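Local coordinates for protein ribokinase, putative (PDB 3B1R) that probably phosphorylates nucleosides such as inosine, as a kinase of the PfkB (ribokinase) family that uses a nucleotide phosphate donor, at residues 20-25 against 51-56; 110-115 against 124-129. One frame throughout, in Å; residues are numbered along the deposited sequence.

Interaction 1. Residues 20-25 against 51-56; sequences DNIMTF and RREFGG. With AMP (adenosine monophosphate), chain G.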
# COMPACT_ATOMS: atom_id res chain seq x y z
N ASP A 20 0.04 10.50 -9.94
CA ASP A 20 -0.45 9.48 -9.04
C ASP A 20 -0.67 8.14 -9.72
O ASP A 20 -1.19 8.05 -10.85
CB ASP A 20 -1.76 9.92 -8.37
CG ASP A 20 -1.60 11.18 -7.53
OD1 ASP A 20 -0.45 11.63 -7.26
OD2 ASP A 20 -2.65 11.73 -7.12
N ASN A 21 -0.28 7.10 -9.00
CA ASN A 21 -0.48 5.73 -9.38
C ASN A 21 -1.22 5.12 -8.18
O ASN A 21 -0.64 4.88 -7.12
CB ASN A 21 0.89 5.08 -9.64
CG ASN A 21 1.79 5.93 -10.58
OD1 ASN A 21 1.68 5.85 -11.80
ND2 ASN A 21 2.67 6.74 -9.99
N ILE A 22 -2.51 4.87 -8.35
CA ILE A 22 -3.41 4.59 -7.22
C ILE A 22 -3.95 3.16 -7.21
O ILE A 22 -4.48 2.68 -8.20
CB ILE A 22 -4.59 5.62 -7.19
CG1 ILE A 22 -4.04 7.05 -7.08
CG2 ILE A 22 -5.56 5.30 -6.05
CD1 ILE A 22 -4.98 8.15 -7.64
N MET A 23 -3.83 2.50 -6.06
CA MET A 23 -4.31 1.15 -5.88
C MET A 23 -5.33 1.12 -4.74
O MET A 23 -4.97 1.08 -3.56
CB MET A 23 -3.14 0.20 -5.59
CG MET A 23 -2.04 0.19 -6.67
SD MET A 23 -0.89 1.59 -6.60
CE MET A 23 0.51 0.90 -5.73
N THR A 24 -6.61 1.10 -5.12
CA THR A 24 -7.74 1.15 -4.18
C THR A 24 -8.32 -0.22 -3.87
O THR A 24 -8.98 -0.82 -4.73
CB THR A 24 -8.87 2.03 -4.75
OG1 THR A 24 -9.39 1.43 -5.95
CG2 THR A 24 -8.35 3.36 -5.12
N PHE A 25 -8.08 -0.72 -2.66
CA PHE A 25 -8.76 -1.91 -2.16
C PHE A 25 -10.25 -1.60 -2.07
O PHE A 25 -10.64 -0.59 -1.46
CB PHE A 25 -8.22 -2.32 -0.78
CG PHE A 25 -8.89 -3.53 -0.17
CD1 PHE A 25 -8.90 -4.75 -0.85
CD2 PHE A 25 -9.48 -3.46 1.09
CE1 PHE A 25 -9.52 -5.87 -0.28
CE2 PHE A 25 -10.08 -4.58 1.66
CZ PHE A 25 -10.11 -5.79 0.97
N ARG A 51 -2.81 2.79 -14.85
CA ARG A 51 -3.21 4.05 -15.48
C ARG A 51 -2.72 5.21 -14.60
O ARG A 51 -3.26 5.45 -13.53
CB ARG A 51 -4.74 4.14 -15.63
CG ARG A 51 -5.39 3.11 -16.56
CD ARG A 51 -6.73 3.59 -17.11
NE ARG A 51 -6.56 4.61 -18.14
CZ ARG A 51 -7.53 5.39 -18.62
NH1 ARG A 51 -8.78 5.27 -18.16
NH2 ARG A 51 -7.26 6.29 -19.56
N ARG A 52 -1.68 5.92 -15.05
CA ARG A 52 -1.12 7.06 -14.30
C ARG A 52 -2.12 8.24 -14.27
O ARG A 52 -2.66 8.61 -15.31
CB ARG A 52 0.24 7.45 -14.89
CG ARG A 52 0.94 8.65 -14.25
CD ARG A 52 2.37 8.77 -14.76
NE ARG A 52 3.28 7.98 -13.94
CZ ARG A 52 4.46 8.39 -13.47
NH1 ARG A 52 5.17 7.57 -12.72
NH2 ARG A 52 4.93 9.60 -13.77
N GLU A 53 -2.38 8.81 -13.09
CA GLU A 53 -3.36 9.92 -12.96
C GLU A 53 -2.70 11.29 -12.78
O GLU A 53 -1.53 11.39 -12.41
CB GLU A 53 -4.32 9.70 -11.79
CG GLU A 53 -4.80 8.29 -11.56
CD GLU A 53 -6.11 7.97 -12.27
OE1 GLU A 53 -6.58 8.80 -13.08
OE2 GLU A 53 -6.66 6.88 -12.00
N PHE A 54 -3.47 12.34 -13.05
CA PHE A 54 -3.06 13.70 -12.71
C PHE A 54 -3.47 14.02 -11.28
O PHE A 54 -4.64 13.90 -10.92
CB PHE A 54 -3.68 14.70 -13.69
CG PHE A 54 -3.29 14.44 -15.11
CD1 PHE A 54 -4.08 13.65 -15.93
CD2 PHE A 54 -2.10 14.97 -15.62
CE1 PHE A 54 -3.71 13.39 -17.24
CE2 PHE A 54 -1.72 14.71 -16.93
CZ PHE A 54 -2.52 13.92 -17.74
N GLY A 55 -2.49 14.41 -10.46
CA GLY A 55 -2.73 14.65 -9.05
C GLY A 55 -1.81 15.69 -8.45
O GLY A 55 -1.42 16.66 -9.13
N GLY A 56 -1.45 15.49 -7.19
CA GLY A 56 -0.78 16.52 -6.41
C GLY A 56 -1.82 17.43 -5.78
O GLY A 56 -2.84 17.74 -6.41
P AMP G . -5.89 14.10 -0.79
O1P AMP G . -5.81 14.68 0.61
O2P AMP G . -6.51 12.73 -0.88
O3P AMP G . -6.50 15.06 -1.79
O5' AMP G . -4.36 13.97 -1.27
C5' AMP G . -3.95 13.11 -2.33
C4' AMP G . -2.79 13.80 -3.03
O4' AMP G . -1.68 13.86 -2.14
C3' AMP G . -2.31 13.01 -4.24
O3' AMP G . -2.84 13.61 -5.45
C2' AMP G . -0.79 12.97 -4.10
O2' AMP G . -0.13 13.42 -5.29
C1' AMP G . -0.52 13.94 -2.93
N9 AMP G . 0.55 13.60 -1.99
C8 AMP G . 0.71 12.40 -1.39
N7 AMP G . 1.75 12.43 -0.54
C5 AMP G . 2.25 13.68 -0.59
C6 AMP G . 3.37 14.36 0.05
N6 AMP G . 4.14 13.68 0.93
N1 AMP G . 3.57 15.66 -0.25
C2 AMP G . 2.80 16.33 -1.14
N3 AMP G . 1.76 15.75 -1.78
C4 AMP G . 1.45 14.45 -1.54
O HOH W 1 -3.90 5.16 -10.89

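Interaction 2. Residues 110-115 against 124-129; sequences QAMITT and AFHPGA. With AMP (adenosine monophosphate), chain G.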
# COMPACT_ATOMS: atom_id res chain seq x y z
N GLN A 110 5.93 11.94 -7.83
CA GLN A 110 5.06 10.82 -8.12
C GLN A 110 4.63 10.17 -6.81
O GLN A 110 5.44 10.00 -5.90
CB GLN A 110 5.75 9.80 -9.06
CG GLN A 110 6.96 9.14 -8.46
CD GLN A 110 7.60 8.13 -9.38
OE1 GLN A 110 6.97 7.15 -9.79
NE2 GLN A 110 8.88 8.35 -9.70
N ALA A 111 3.35 9.86 -6.72
CA ALA A 111 2.81 9.24 -5.52
C ALA A 111 2.34 7.84 -5.84
O ALA A 111 1.52 7.65 -6.74
CB ALA A 111 1.68 10.07 -4.97
N MET A 112 2.90 6.85 -5.15
CA MET A 112 2.39 5.48 -5.22
C MET A 112 1.45 5.31 -4.05
O MET A 112 1.88 5.15 -2.91
CB MET A 112 3.53 4.46 -5.15
CG MET A 112 3.91 3.88 -6.47
SD MET A 112 4.68 5.10 -7.53
CE MET A 112 4.89 4.16 -9.04
N ILE A 113 0.16 5.36 -4.35
CA ILE A 113 -0.85 5.41 -3.30
C ILE A 113 -1.60 4.09 -3.23
O ILE A 113 -2.23 3.68 -4.20
CB ILE A 113 -1.87 6.56 -3.52
CG1 ILE A 113 -1.15 7.92 -3.63
CG2 ILE A 113 -2.89 6.58 -2.37
CD1 ILE A 113 -1.97 9.03 -4.32
N THR A 114 -1.53 3.44 -2.07
CA THR A 114 -2.37 2.27 -1.85
C THR A 114 -3.35 2.60 -0.73
O THR A 114 -2.97 3.12 0.33
CB THR A 114 -1.55 1.00 -1.57
OG1 THR A 114 -0.62 1.26 -0.52
CG2 THR A 114 -0.77 0.62 -2.78
N THR A 115 -4.62 2.34 -0.98
CA THR A 115 -5.67 2.87 -0.13
C THR A 115 -6.85 1.92 -0.02
O THR A 115 -6.84 0.83 -0.61
CB THR A 115 -6.07 4.29 -0.61
OG1 THR A 115 -7.14 4.81 0.19
CG2 THR A 115 -6.48 4.29 -2.08
N ALA A 124 3.80 5.77 -0.81
CA ALA A 124 5.22 5.83 -1.06
C ALA A 124 5.39 7.00 -2.03
O ALA A 124 4.86 6.98 -3.15
CB ALA A 124 5.72 4.53 -1.68
N PHE A 125 6.10 8.02 -1.58
CA PHE A 125 6.16 9.26 -2.34
C PHE A 125 7.58 9.54 -2.82
O PHE A 125 8.53 9.45 -2.04
CB PHE A 125 5.65 10.38 -1.44
CG PHE A 125 5.22 11.61 -2.18
CD1 PHE A 125 4.00 11.65 -2.84
CD2 PHE A 125 6.03 12.74 -2.18
CE1 PHE A 125 3.59 12.80 -3.50
CE2 PHE A 125 5.63 13.90 -2.83
CZ PHE A 125 4.41 13.93 -3.50
N HIS A 126 7.73 9.82 -4.12
CA HIS A 126 9.02 10.25 -4.69
C HIS A 126 8.90 11.76 -4.90
O HIS A 126 8.30 12.18 -5.90
CB HIS A 126 9.32 9.62 -6.07
CG HIS A 126 9.22 8.12 -6.13
ND1 HIS A 126 8.02 7.45 -6.00
CD2 HIS A 126 10.15 7.18 -6.39
CE1 HIS A 126 8.23 6.15 -6.14
NE2 HIS A 126 9.52 5.96 -6.37
N PRO A 127 9.45 12.57 -3.98
CA PRO A 127 9.25 14.02 -4.06
C PRO A 127 9.66 14.66 -5.39
O PRO A 127 8.98 15.57 -5.85
CB PRO A 127 10.11 14.57 -2.92
CG PRO A 127 11.13 13.51 -2.67
CD PRO A 127 10.38 12.22 -2.89
N GLY A 128 10.75 14.20 -6.01
CA GLY A 128 11.18 14.73 -7.30
C GLY A 128 11.31 16.24 -7.28
O GLY A 128 11.93 16.80 -6.39
N ALA A 129 10.70 16.91 -8.26
CA ALA A 129 10.76 18.37 -8.38
C ALA A 129 10.17 19.12 -7.19
O ALA A 129 10.52 20.27 -6.96
CB ALA A 129 10.08 18.82 -9.65
P AMP G . -5.89 14.10 -0.79
O1P AMP G . -5.81 14.68 0.61
O2P AMP G . -6.51 12.73 -0.88
O3P AMP G . -6.50 15.06 -1.79
O5' AMP G . -4.36 13.97 -1.27
C5' AMP G . -3.95 13.11 -2.33
C4' AMP G . -2.79 13.80 -3.03
O4' AMP G . -1.68 13.86 -2.14
C3' AMP G . -2.31 13.01 -4.24
O3' AMP G . -2.84 13.61 -5.45
C2' AMP G . -0.79 12.97 -4.10
O2' AMP G . -0.13 13.42 -5.29
C1' AMP G . -0.52 13.94 -2.93
N9 AMP G . 0.55 13.60 -1.99
C8 AMP G . 0.71 12.40 -1.39
N7 AMP G . 1.75 12.43 -0.54
C5 AMP G . 2.25 13.68 -0.59
C6 AMP G . 3.37 14.36 0.05
N6 AMP G . 4.14 13.68 0.93
N1 AMP G . 3.57 15.66 -0.25
C2 AMP G . 2.80 16.33 -1.14
N3 AMP G . 1.76 15.75 -1.78
C4 AMP G . 1.45 14.45 -1.54

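Interaction 1. Residues 20-25 against 51-56
D20 and E53 form an antiparallel hydrogen-bonded pair where strand 53-55 crosses the start of segment 20-25 at 111°. E53 N gives D20 O a short, nearly straight bond of 2.6 Å. The return bond, from D20 N to E53 O, is longer at 3.1 Å. The strands then diverge, and a water molecule takes over: it accepts from I22 N and donates to R51 O.

The tight end lies at the ligand. With CG beside its backbone N (chi1 -62°), D20 presents both carboxylate oxygens to the ribose of AMP, D20 OD1 accepting from AMP O2' at 2.7 Å and D20 OD2 from AMP O3' at 2.5 Å. D20 OD2 also comes within 3.5 Å of G55 CA, so the glycine backbone packs directly against the carboxylate. G56 N donates to AMP O3' at 2.9 Å, and this hydroxyl is thereby gripped from both segments.

The outer side is looser. R52, extended as far as its bend at chi3, lays NE near N21 OD1 in a weak bond of 3.4 Å, amide and guanidinium planes 54° apart, with the arginine exposed to solvent.

A ribose-binding aspartate beside a glycine pair that leads into a helix is characteristic of the substrate site of ribokinase-family kinases.

Interaction 2. Residues 110-115 against 124-129
The amide of Q110 lies over one face of the H126 imidazole, an amide-on-ring stack beside an antiparallel ladder. The two planes are 29° apart, and Q110 CD sits 3.5 Å above the ring, offset toward its rim. Q110 reaches this place with CG between its backbone N and carbonyl carbon (chi1 64°), from where the chain runs out extended across the face of the imidazole. The packing is close, Q110 CG lying 3.2 Å from H126 ND1, and this buried nitrogen has no hydrogen-bonding partner in the model. M112 SD approaches the same ring obliquely, 4.0 Å from H126 CE1.

In the backbone, the hydrogen-bonded pairs Q110–H126 and M112–A124 each contribute two bonds. Between them, A111 and F125 form a non-hydrogen-bonded pair on the other face, A111 CB touching the ring edge at F125 CD1 (3.5 Å). One face of the F125 ring lies against the adenine, with AMP C5 3.3 Å above the plane of the phenyl, while Q110 O lies over the opposite face.

A124 and F125 also pair in parallel with a strand of the second subunit. The contact thus belongs to a beta hairpin of the small lid sheet, as in dimeric ribokinase-type enzymes, with F125 forming a wall of the nucleoside pocket.

Both contacts belong to the same four-stranded sheet, whose neighbouring strands 18-24 and 109-115 join them through backbone pairing, with M23 N probably bonded to I113 O at 2.7 Å. Interaction 1 joins an outermost strand of this chain to the sheet at a steep angle and mixes a buried ligand end with an exposed arginine; interaction 2 is a hairpin whose strands run almost exactly antiparallel, without exposed residues, that the second subunit extends. Their chemistry is complementary at the shared AMP: polar groups of 20-25 and 51-56 hold the ribose hydroxyls, whereas the F125 ring lies with one face against the base. Neither is wholly buried; each is partly buried, on the same side of the chain's centre.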